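Local coordinates for protein oxidase/hydroxylase (Streptomyces hygroscopicus subsp. hygroscopicus, PDB 4XCB) that probably acts as a 2-oxoglutarate-dependent dioxygenase in hygromycin B biosynthesis, and binds hygromycin B and 2-oxoglutarate beside a metal ion, here nickel, at residues F167-L170 with R171-A174; L12-F15 with D16-F20; I148-P151 with E152-S155; F35-E38 with L39-D43. All blocks are in the same frame, centred on the assembly; numbering follows the deposited sequence.

Overall arrangement
All four are local contacts in the double-stranded beta-helix enzyme, where neighbouring residues meet at a helix end or a turn. Interaction 1 starts helix 170-175 and interaction 4 finishes helix 29-40, the two about 39 Å apart between centres on opposite sides of the chain's centre. Interaction 2 finishes helix 9-18 and is the most buried, relying on threonine hydroxyls, a glycine and aromatic rings; like interaction 1 it touches the second subunit. Interaction 3, a pair of turns beside the 2-oxoglutarate pocket, is bound by backbone N-H groups and an aspartate. Interactions 1, 3 and 4 are partly buried; in 1 and 4 charged side chains dominate, while Leu169, Leu170, Phe35 and Leu39 are buried.

Interaction 1 (F167-L170 with R171-A174); sequences FPLL and RERA
The N-H of Ala174 reaches back to Leu170 O over 3.1 Å, nearly straight at 158°, and closes the first turn of helix 170-175 on a chain that arrives extended through Pro168. A proline suits that approach, since it has no N-H to satisfy and its phi is already fixed. The carbonyl of Leu169, just before the helix, is met by two side chains from the first turn. Glu172 folds back toward it: CG lies between the backbone N and the carbonyl carbon (chi1 50°) and the chain bends at chi2, bringing CG to 3.3 Å from Leu169 O. The same fold sets Glu172 OE1 3.1 Å from Leu169 O. Both are acceptors, so this closeness probably costs some energy, but OE2 is held by a salt bridge to Arg176, one turn further on, which may offset it. A glutamate also suits the start of a helix, whose dipole should favour a negative charge. OE1 passes Leu169 CD1 at 3.9 Å, an oblique crossing of the two side chains. Arg173 brings only its aliphatic part, CG lying 3.4 Å from Leu169 O, while its guanidinium leads away. Leu170 turns its side chain inward, about 7 Å from that of the metal ligand His105. The N-H groups of Leu169 and Leu170 are taken by the carboxylate of Glu110, and Arg171 forms salt bridges with Asp254 and Asp113. Leu169 packs on Leu182 of helix 182-185 and on Tyr13 of the second subunit, so the helix start is wedged between its own chain and its neighbour.

Interaction 2 (L12-F15 with D16-F20); sequences LYIF and DTTGF
Thr17 leans back over the preceding turn of helix 9-18 onto Tyr13. Its CB lies 3.4 Å from Tyr13 O, and from there the two branches part. OG1, set between the backbone N and the carbonyl carbon (chi1 50°), gives its hydrogen to Tyr13 O at 2.8 Å. CG2 ends over a face of the Tyr13 ring, 4.0 Å from the centroid and 20° off the normal, a CH-pi contact. Tyr13 O is thus gripped twice, by Thr17 OG1 and by Thr17 N, which come from opposite faces of its plane. Cutting Thr17 back to an alanine would probably deprive Tyr13 O of its second donor and open a gap over the tyrosine face. Thr18 repeats the hydroxyl bond one residue later, its OG1 donating to Ile14 O at 2.7 Å. A threonine suits both places because a short hydroxyl can return to the helix backbone while the methyl serves packing.

The helix stops at Gly19, whose positive phi of 89° would jam a CB against the preceding carbonyl. Its N-H still reaches Phe15 O at 2.8 Å, and its carbonyl carbon sits over one face of the Phe15 ring. Beyond the glycine, Phe20 O accepts a CH...O contact from Phe15 CA at 3.5 Å. Asp16 forms a salt bridge with Lys164 of its own chain and accepts a hydrogen bond from the N-H of Asn166 of the second subunit. Phe15 packs on Leu202 of strand 200-204, which pairs with strand 20-23, the outermost strand of the sheet within this chain, which Phe20 begins.

Interaction 3 (I148-P151 with E152-S155); sequences IQSP and EDGS
The N-H of Gln149 points almost straight at Asp153 OD2, 3.0 Å away with an angle of 172°, and uses the anti lone pair of that oxygen. Asp153 CG stands beside its own backbone N (chi1 -81°), which turns the carboxylate back across the loop, and OD1 is held separately by the hydroxyl of Thr216. With an alanine in place of Asp153, Gln149 N would probably lose its acceptor and the Thr216 hydroxyl the stronger of its two partners. Two backbone bonds tighten the same bend: Asp153 N to Ser150 O, and Gly154 N to Pro151 O at 2.8 Å. Ser150 OG adds a weak bond from Asp153 N.

The two backbone bonds define two overlapping type I turns, 150-153 and 151-154, in the connection between strands 139-144 and 156-159 of the double-stranded beta-helix. Pro151, with phi already near -53°, fits the second place of the first turn, and Gly154 supplies the positive phi that lets the chain leave. Ile148 runs past Asp153 in the opposite direction, its CG2 3.6 Å from Asp153 CB and pressed tightly on Ser155 CA at 3.5 Å. Its side chain also lies about 3 Å from that of Arg220, which binds 2-oxoglutarate, and about 5 Å from the bound 2-oxoglutarate itself. Glu152 lies alongside the proline ring, pointing the same way, with OE2 3.2 Å from Ser150 CB and 3.4 Å from Pro151 CD.

Interaction 4 (F35-E38 with L39-D43); sequences FRSE and LERLD
Phe35 O accepts the N-H of Leu39 at 3.0 Å at the C-terminal end of helix 29-40. The Phe35 ring leaves the turn to pack on Val64 and Leu68 of helix 63-69, as a large hydrophobic group on an inward helix face should. Arg36 O takes the next bond, from Glu40 N, while Glu40 CG lies 3.2 Å from that same oxygen; NE of Arg36 donates to Leu145 O. At Ser37 the helix weakens: the bond from Arg41 N to its carbonyl is weak. The serine's hydroxyl binds the same arginine by another route, turned anti to the backbone N (chi1 164°), with OG accepting from Arg41 NH2 at 3.0 Å and 156°. At Glu38 the turn tightens to an i to i+3 bond, Glu38 O accepting Arg41 N at 2.9 Å from well above the carbonyl plane. Arg41 bends at chi3 and curls back, one face of its guanidinium over Glu38 CA. The side chains of Arg41 and Glu38, joined by a salt bridge to OE1, cross at about a right angle, carboxylate and guanidinium planes 74° apart; the NH1 to OE1 length of 2.4 Å is doubtful. An arginine suits this end, where the helix dipole probably favours a positive charge. Glu38 OE2 is held by Ser62 OG, and Leu42 closes over the turn with its CG 3.4 Å from Glu38 O.

Interaction 1 (F167-L170 with R171-A174)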
loop_
_atom_site.group_PDB
_atom_site.type_symbol
_atom_site.label_atom_id
_atom_site.label_comp_id
_atom_site.label_asym_id
_atom_site.label_seq_id
_atom_site.Cartn_x
_atom_site.Cartn_y
_atom_site.Cartn_z
ATOM N N PHE A 167 -10.959 7.698 3.194
ATOM C CA PHE A 167 -11.513 8.914 3.770
ATOM C C PHE A 167 -12.369 8.573 4.980
ATOM O O PHE A 167 -12.961 7.496 5.021
ATOM C CB PHE A 167 -12.386 9.674 2.762
ATOM C CG PHE A 167 -11.671 10.116 1.507
ATOM C CD1 PHE A 167 -10.835 11.231 1.520
ATOM C CD2 PHE A 167 -11.851 9.437 0.322
ATOM C CE1 PHE A 167 -10.205 11.649 0.365
ATOM C CE2 PHE A 167 -11.218 9.851 -0.842
ATOM C CZ PHE A 167 -10.391 10.958 -0.812
ATOM N N PRO A 168 -12.466 9.491 5.951
ATOM C CA PRO A 168 -13.379 9.284 7.077
ATOM C C PRO A 168 -14.812 9.636 6.700
ATOM O O PRO A 168 -15.039 10.490 5.831
ATOM C CB PRO A 168 -12.839 10.233 8.145
ATOM C CG PRO A 168 -12.268 11.362 7.330
ATOM C CD PRO A 168 -11.646 10.705 6.131
ATOM N N LEU A 169 -15.764 8.985 7.349
ATOM C CA LEU A 169 -17.174 9.174 7.020
ATOM C C LEU A 169 -17.951 9.838 8.157
ATOM O O LEU A 169 -18.754 10.741 7.930
ATOM C CB LEU A 169 -17.809 7.831 6.671
ATOM C CG LEU A 169 -19.291 7.925 6.297
ATOM C CD1 LEU A 169 -19.456 8.511 4.900
ATOM C CD2 LEU A 169 -19.960 6.575 6.401
ATOM N N LEU A 170 -17.706 9.415 9.389
ATOM C CA LEU A 170 -18.595 9.805 10.466
ATOM C C LEU A 170 -18.398 11.234 10.974
ATOM O O LEU A 170 -19.363 11.880 11.389
ATOM C CB LEU A 170 -18.465 8.811 11.618
ATOM C CG LEU A 170 -18.981 7.415 11.240
ATOM C CD1 LEU A 170 -19.070 6.510 12.481
ATOM C CD2 LEU A 170 -20.337 7.495 10.520
ATOM N N ARG A 171 -17.163 11.729 10.949
ATOM C CA ARG A 171 -16.868 13.026 11.559
ATOM C C ARG A 171 -17.586 14.159 10.813
ATOM O O ARG A 171 -18.179 15.032 11.439
ATOM C CB ARG A 171 -15.353 13.277 11.601
ATOM C CG ARG A 171 -14.914 14.491 12.417
ATOM C CD ARG A 171 -15.155 14.301 13.910
ATOM N NE ARG A 171 -14.351 13.225 14.497
ATOM C CZ ARG A 171 -13.185 13.403 15.111
ATOM N NH1 ARG A 171 -12.669 14.619 15.222
ATOM N NH2 ARG A 171 -12.535 12.363 15.623
ATOM N N GLU A 172 -17.543 14.126 9.483
ATOM C CA GLU A 172 -18.163 15.179 8.680
ATOM C C GLU A 172 -19.672 15.182 8.871
ATOM O O GLU A 172 -20.282 16.245 8.964
ATOM C CB GLU A 172 -17.809 15.026 7.194
ATOM C CG GLU A 172 -18.022 13.636 6.608
ATOM C CD GLU A 172 -19.326 13.474 5.834
ATOM O OE1 GLU A 172 -19.645 12.318 5.472
ATOM O OE2 GLU A 172 -20.028 14.486 5.581
ATOM N N ARG A 173 -20.265 13.992 8.946
ATOM C CA ARG A 173 -21.702 13.873 9.180
ATOM C C ARG A 173 -22.082 14.532 10.495
ATOM O O ARG A 173 -23.082 15.243 10.582
ATOM C CB ARG A 173 -22.141 12.407 9.185
ATOM C CG ARG A 173 -22.018 11.719 7.844
ATOM C CD ARG A 173 -22.882 10.461 7.794
ATOM N NE ARG A 173 -24.308 10.762 7.924
ATOM C CZ ARG A 173 -25.078 11.205 6.933
ATOM N NH1 ARG A 173 -24.566 11.414 5.726
ATOM N NH2 ARG A 173 -26.364 11.448 7.152
ATOM N N ALA A 174 -21.268 14.293 11.515
ATOM C CA ALA A 174 -21.489 14.892 12.820
ATOM C C ALA A 174 -21.377 16.416 12.745
ATOM O O ALA A 174 -22.208 17.138 13.296
ATOM C CB ALA A 174 -20.509 14.334 13.824
#

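Interaction 2 (L12-F15 with D16-F20)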
loop_
_atom_site.group_PDB
_atom_site.type_symbol
_atom_site.label_atom_id
_atom_site.label_comp_id
_atom_site.label_asym_id
_atom_site.label_seq_id
_atom_site.Cartn_x
_atom_site.Cartn_y
_atom_site.Cartn_z
ATOM N N LEU A 12 -12.194 -16.443 -0.654
ATOM C CA LEU A 12 -11.138 -15.455 -0.405
ATOM C C LEU A 12 -11.374 -14.169 -1.193
ATOM O O LEU A 12 -11.166 -13.067 -0.670
ATOM C CB LEU A 12 -9.760 -16.026 -0.747
ATOM C CG LEU A 12 -9.277 -17.139 0.175
ATOM C CD1 LEU A 12 -8.098 -17.870 -0.431
ATOM C CD2 LEU A 12 -8.893 -16.536 1.518
ATOM N N TYR A 13 -11.805 -14.311 -2.447
ATOM C CA TYR A 13 -12.039 -13.135 -3.283
ATOM C C TYR A 13 -13.099 -12.261 -2.650
ATOM O O TYR A 13 -12.933 -11.042 -2.544
ATOM C CB TYR A 13 -12.477 -13.519 -4.698
ATOM C CG TYR A 13 -12.718 -12.313 -5.587
ATOM C CD1 TYR A 13 -11.701 -11.815 -6.402
ATOM C CD2 TYR A 13 -13.948 -11.670 -5.612
ATOM C CE1 TYR A 13 -11.925 -10.716 -7.226
ATOM C CE2 TYR A 13 -14.169 -10.575 -6.414
ATOM C CZ TYR A 13 -13.155 -10.102 -7.215
ATOM O OH TYR A 13 -13.410 -9.008 -8.009
ATOM N N ILE A 14 -14.193 -12.894 -2.244
ATOM C CA ILE A 14 -15.301 -12.201 -1.612
ATOM C C ILE A 14 -14.900 -11.584 -0.271
ATOM O O ILE A 14 -15.249 -10.442 0.007
ATOM C CB ILE A 14 -16.493 -13.160 -1.448
ATOM C CG1 ILE A 14 -17.000 -13.536 -2.842
ATOM C CG2 ILE A 14 -17.600 -12.534 -0.618
ATOM C CD1 ILE A 14 -18.060 -14.607 -2.846
ATOM N N PHE A 15 -14.162 -12.316 0.569
ATOM C CA PHE A 15 -13.770 -11.727 1.841
ATOM C C PHE A 15 -12.876 -10.506 1.619
ATOM O O PHE A 15 -13.029 -9.488 2.284
ATOM C CB PHE A 15 -13.056 -12.743 2.733
ATOM C CG PHE A 15 -12.741 -12.216 4.091
ATOM C CD1 PHE A 15 -13.680 -12.270 5.114
ATOM C CD2 PHE A 15 -11.522 -11.620 4.337
ATOM C CE1 PHE A 15 -13.370 -11.762 6.368
ATOM C CE2 PHE A 15 -11.207 -11.107 5.585
ATOM C CZ PHE A 15 -12.118 -11.185 6.601
ATOM N N ASP A 16 -11.948 -10.620 0.677
ATOM C CA ASP A 16 -11.033 -9.534 0.384
ATOM C C ASP A 16 -11.809 -8.321 -0.103
ATOM O O ASP A 16 -11.583 -7.198 0.341
ATOM C CB ASP A 16 -10.015 -9.967 -0.664
ATOM C CG ASP A 16 -9.190 -8.814 -1.194
ATOM O OD1 ASP A 16 -8.585 -8.070 -0.394
ATOM O OD2 ASP A 16 -9.125 -8.655 -2.435
ATOM N N THR A 17 -12.739 -8.546 -1.026
ATOM C CA THR A 17 -13.351 -7.407 -1.695
ATOM C C THR A 17 -14.478 -6.767 -0.894
ATOM O O THR A 17 -14.778 -5.588 -1.093
ATOM C CB THR A 17 -13.894 -7.793 -3.082
ATOM O OG1 THR A 17 -14.710 -8.967 -2.987
ATOM C CG2 THR A 17 -12.739 -8.044 -4.042
ATOM N N THR A 18 -15.102 -7.520 0.009
ATOM C CA THR A 18 -16.256 -7.007 0.744
ATOM C C THR A 18 -16.028 -6.841 2.246
ATOM O O THR A 18 -16.794 -6.158 2.929
ATOM C CB THR A 18 -17.480 -7.929 0.555
ATOM O OG1 THR A 18 -17.282 -9.147 1.293
ATOM C CG2 THR A 18 -17.698 -8.244 -0.919
ATOM N N GLY A 19 -14.982 -7.483 2.762
ATOM C CA GLY A 19 -14.646 -7.356 4.172
ATOM C C GLY A 19 -15.345 -8.369 5.056
ATOM O O GLY A 19 -15.189 -8.334 6.260
ATOM N N PHE A 20 -16.140 -9.246 4.461
ATOM C CA PHE A 20 -16.777 -10.284 5.251
ATOM C C PHE A 20 -17.121 -11.456 4.364
ATOM O O PHE A 20 -16.958 -11.397 3.146
ATOM C CB PHE A 20 -18.024 -9.754 5.975
ATOM C CG PHE A 20 -19.176 -9.447 5.071
ATOM C CD1 PHE A 20 -19.195 -8.291 4.306
ATOM C CD2 PHE A 20 -20.258 -10.300 5.016
ATOM C CE1 PHE A 20 -20.281 -8.003 3.488
ATOM C CE2 PHE A 20 -21.341 -10.018 4.197
ATOM C CZ PHE A 20 -21.347 -8.871 3.433
#

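Interaction 3 (I148-P151 with E152-S155)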
loop_
_atom_site.group_PDB
_atom_site.type_symbol
_atom_site.label_atom_id
_atom_site.label_comp_id
_atom_site.label_asym_id
_atom_site.label_seq_id
_atom_site.Cartn_x
_atom_site.Cartn_y
_atom_site.Cartn_z
ATOM N N ILE A 148 -32.366 -14.330 10.618
ATOM C CA ILE A 148 -32.487 -12.900 10.412
ATOM C C ILE A 148 -32.685 -12.699 8.907
ATOM O O ILE A 148 -31.732 -12.725 8.125
ATOM C CB ILE A 148 -31.242 -12.140 10.947
ATOM C CG1 ILE A 148 -30.987 -12.498 12.415
ATOM C CG2 ILE A 148 -31.444 -10.645 10.788
ATOM C CD1 ILE A 148 -29.675 -11.952 12.971
ATOM N N GLN A 149 -33.939 -12.541 8.487
ATOM C CA GLN A 149 -34.248 -12.621 7.063
ATOM C C GLN A 149 -34.859 -11.341 6.490
ATOM O O GLN A 149 -35.234 -11.292 5.321
ATOM C CB GLN A 149 -35.185 -13.805 6.809
ATOM C CG GLN A 149 -34.507 -15.161 6.957
ATOM C CD GLN A 149 -33.468 -15.418 5.880
ATOM O OE1 GLN A 149 -33.805 -15.586 4.709
ATOM N NE2 GLN A 149 -32.198 -15.451 6.274
ATOM N N SER A 150 -34.960 -10.312 7.317
ATOM C CA SER A 150 -35.454 -9.025 6.851
ATOM C C SER A 150 -34.759 -7.918 7.614
ATOM O O SER A 150 -34.189 -8.166 8.667
ATOM C CB SER A 150 -36.966 -8.924 7.041
ATOM O OG SER A 150 -37.282 -8.838 8.417
ATOM N N PRO A 151 -34.794 -6.690 7.084
ATOM C CA PRO A 151 -34.292 -5.561 7.867
ATOM C C PRO A 151 -34.915 -5.470 9.259
ATOM O O PRO A 151 -34.214 -5.212 10.228
ATOM C CB PRO A 151 -34.677 -4.360 7.008
ATOM C CG PRO A 151 -34.584 -4.886 5.627
ATOM C CD PRO A 151 -35.106 -6.296 5.697
ATOM N N GLU A 152 -36.217 -5.716 9.376
ATOM C CA GLU A 152 -36.881 -5.542 10.660
ATOM C C GLU A 152 -36.554 -6.654 11.650
ATOM O O GLU A 152 -36.920 -6.560 12.816
ATOM C CB GLU A 152 -38.403 -5.442 10.486
ATOM C CG GLU A 152 -38.931 -6.143 9.276
ATOM C CD GLU A 152 -38.674 -5.353 8.005
ATOM O OE1 GLU A 152 -38.870 -4.118 8.011
ATOM O OE2 GLU A 152 -38.244 -5.961 7.010
ATOM N N ASP A 153 -35.860 -7.694 11.193
ATOM C CA ASP A 153 -35.267 -8.661 12.126
ATOM C C ASP A 153 -33.988 -8.101 12.757
ATOM O O ASP A 153 -33.389 -8.727 13.631
ATOM C CB ASP A 153 -34.960 -9.986 11.419
ATOM C CG ASP A 153 -36.183 -10.884 11.283
ATOM O OD1 ASP A 153 -37.130 -10.728 12.080
ATOM O OD2 ASP A 153 -36.183 -11.756 10.390
ATOM N N GLY A 154 -33.569 -6.924 12.308
ATOM C CA GLY A 154 -32.327 -6.338 12.777
ATOM C C GLY A 154 -31.152 -6.901 12.006
ATOM O O GLY A 154 -30.139 -7.313 12.584
ATOM N N SER A 155 -31.267 -6.924 10.686
ATOM C CA SER A 155 -30.205 -7.501 9.879
ATOM C C SER A 155 -28.899 -6.752 10.057
ATOM O O SER A 155 -28.877 -5.534 10.220
ATOM C CB SER A 155 -30.586 -7.522 8.400
ATOM O OG SER A 155 -30.824 -6.211 7.909
#

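Interaction 4 (F35-E38 with L39-D43)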
loop_
_atom_site.group_PDB
_atom_site.type_symbol
_atom_site.label_atom_id
_atom_site.label_comp_id
_atom_site.label_asym_id
_atom_site.label_seq_id
_atom_site.Cartn_x
_atom_site.Cartn_y
_atom_site.Cartn_z
ATOM N N PHE A 35 -26.247 -24.860 21.654
ATOM C CA PHE A 35 -25.737 -23.537 21.999
ATOM C C PHE A 35 -26.834 -22.664 22.638
ATOM O O PHE A 35 -26.591 -21.959 23.615
ATOM C CB PHE A 35 -25.167 -22.847 20.755
ATOM C CG PHE A 35 -24.015 -23.576 20.113
ATOM C CD1 PHE A 35 -23.091 -24.276 20.865
ATOM C CD2 PHE A 35 -23.855 -23.540 18.742
ATOM C CE1 PHE A 35 -22.015 -24.927 20.257
ATOM C CE2 PHE A 35 -22.794 -24.192 18.130
ATOM C CZ PHE A 35 -21.882 -24.891 18.882
ATOM N N ARG A 36 -28.040 -22.704 22.081
ATOM C CA ARG A 36 -29.161 -21.961 22.652
ATOM C C ARG A 36 -29.461 -22.399 24.080
ATOM O O ARG A 36 -29.642 -21.567 24.964
ATOM C CB ARG A 36 -30.414 -22.146 21.813
ATOM C CG ARG A 36 -30.361 -21.543 20.445
ATOM C CD ARG A 36 -31.625 -21.962 19.720
ATOM N NE ARG A 36 -31.844 -21.237 18.487
ATOM C CZ ARG A 36 -32.531 -21.739 17.467
ATOM N NH1 ARG A 36 -33.026 -22.966 17.560
ATOM N NH2 ARG A 36 -32.717 -21.031 16.356
ATOM N N SER A 37 -29.527 -23.711 24.290
ATOM C CA SER A 37 -29.778 -24.257 25.622
ATOM C C SER A 37 -28.763 -23.762 26.631
ATOM O O SER A 37 -29.122 -23.364 27.739
ATOM C CB SER A 37 -29.755 -25.785 25.601
ATOM O OG SER A 37 -29.638 -26.298 26.927
ATOM N N GLU A 38 -27.490 -23.796 26.248
ATOM C CA GLU A 38 -26.423 -23.368 27.139
ATOM C C GLU A 38 -26.560 -21.883 27.496
ATOM O O GLU A 38 -26.470 -21.519 28.665
ATOM C CB GLU A 38 -25.056 -23.652 26.515
ATOM C CG GLU A 38 -23.884 -23.373 27.454
ATOM C CD GLU A 38 -23.604 -24.503 28.446
ATOM O OE1 GLU A 38 -24.495 -25.333 28.704
ATOM O OE2 GLU A 38 -22.475 -24.562 28.970
ATOM N N LEU A 39 -26.819 -21.028 26.504
ATOM C CA LEU A 39 -26.966 -19.601 26.788
ATOM C C LEU A 39 -28.095 -19.337 27.775
ATOM O O LEU A 39 -27.980 -18.482 28.649
ATOM C CB LEU A 39 -27.206 -18.815 25.506
ATOM C CG LEU A 39 -26.012 -18.666 24.565
ATOM C CD1 LEU A 39 -26.502 -18.084 23.263
ATOM C CD2 LEU A 39 -24.929 -17.779 25.157
ATOM N N GLU A 40 -29.184 -20.087 27.648
ATOM C CA GLU A 40 -30.312 -19.918 28.560
ATOM C C GLU A 40 -29.922 -20.197 30.007
ATOM O O GLU A 40 -30.534 -19.664 30.931
ATOM C CB GLU A 40 -31.470 -20.823 28.144
ATOM C CG GLU A 40 -32.037 -20.485 26.775
ATOM C CD GLU A 40 -33.303 -21.256 26.450
ATOM O OE1 GLU A 40 -33.895 -21.852 27.377
ATOM O OE2 GLU A 40 -33.708 -21.267 25.266
ATOM N N ARG A 41 -28.896 -21.025 30.193
ATOM C CA ARG A 41 -28.397 -21.362 31.519
ATOM C C ARG A 41 -27.224 -20.489 31.977
ATOM O O ARG A 41 -26.565 -20.800 32.968
ATOM C CB ARG A 41 -27.978 -22.835 31.553
ATOM C CG ARG A 41 -29.141 -23.809 31.648
ATOM C CD ARG A 41 -28.662 -25.256 31.650
ATOM N NE ARG A 41 -28.451 -25.776 30.303
ATOM C CZ ARG A 41 -27.255 -25.947 29.755
ATOM N NH1 ARG A 41 -26.160 -25.636 30.434
ATOM N NH2 ARG A 41 -27.151 -26.428 28.527
ATOM N N LEU A 42 -26.953 -19.404 31.259
ATOM C CA LEU A 42 -25.865 -18.509 31.639
ATOM C C LEU A 42 -26.390 -17.118 31.949
ATOM O O LEU A 42 -27.469 -16.739 31.499
ATOM C CB LEU A 42 -24.815 -18.430 30.532
ATOM C CG LEU A 42 -24.064 -19.716 30.191
ATOM C CD1 LEU A 42 -23.281 -19.515 28.893
ATOM C CD2 LEU A 42 -23.144 -20.122 31.315
ATOM N N ASP A 43 -25.615 -16.360 32.714
ATOM C CA ASP A 43 -26.009 -15.015 33.116
ATOM C C ASP A 43 -25.593 -13.975 32.088
ATOM O O ASP A 43 -24.571 -14.131 31.414
ATOM C CB ASP A 43 -25.396 -14.659 34.468
ATOM C CG ASP A 43 -25.938 -15.507 35.596
ATOM O OD1 ASP A 43 -27.139 -15.857 35.540
ATOM O OD2 ASP A 43 -25.168 -15.818 36.533
#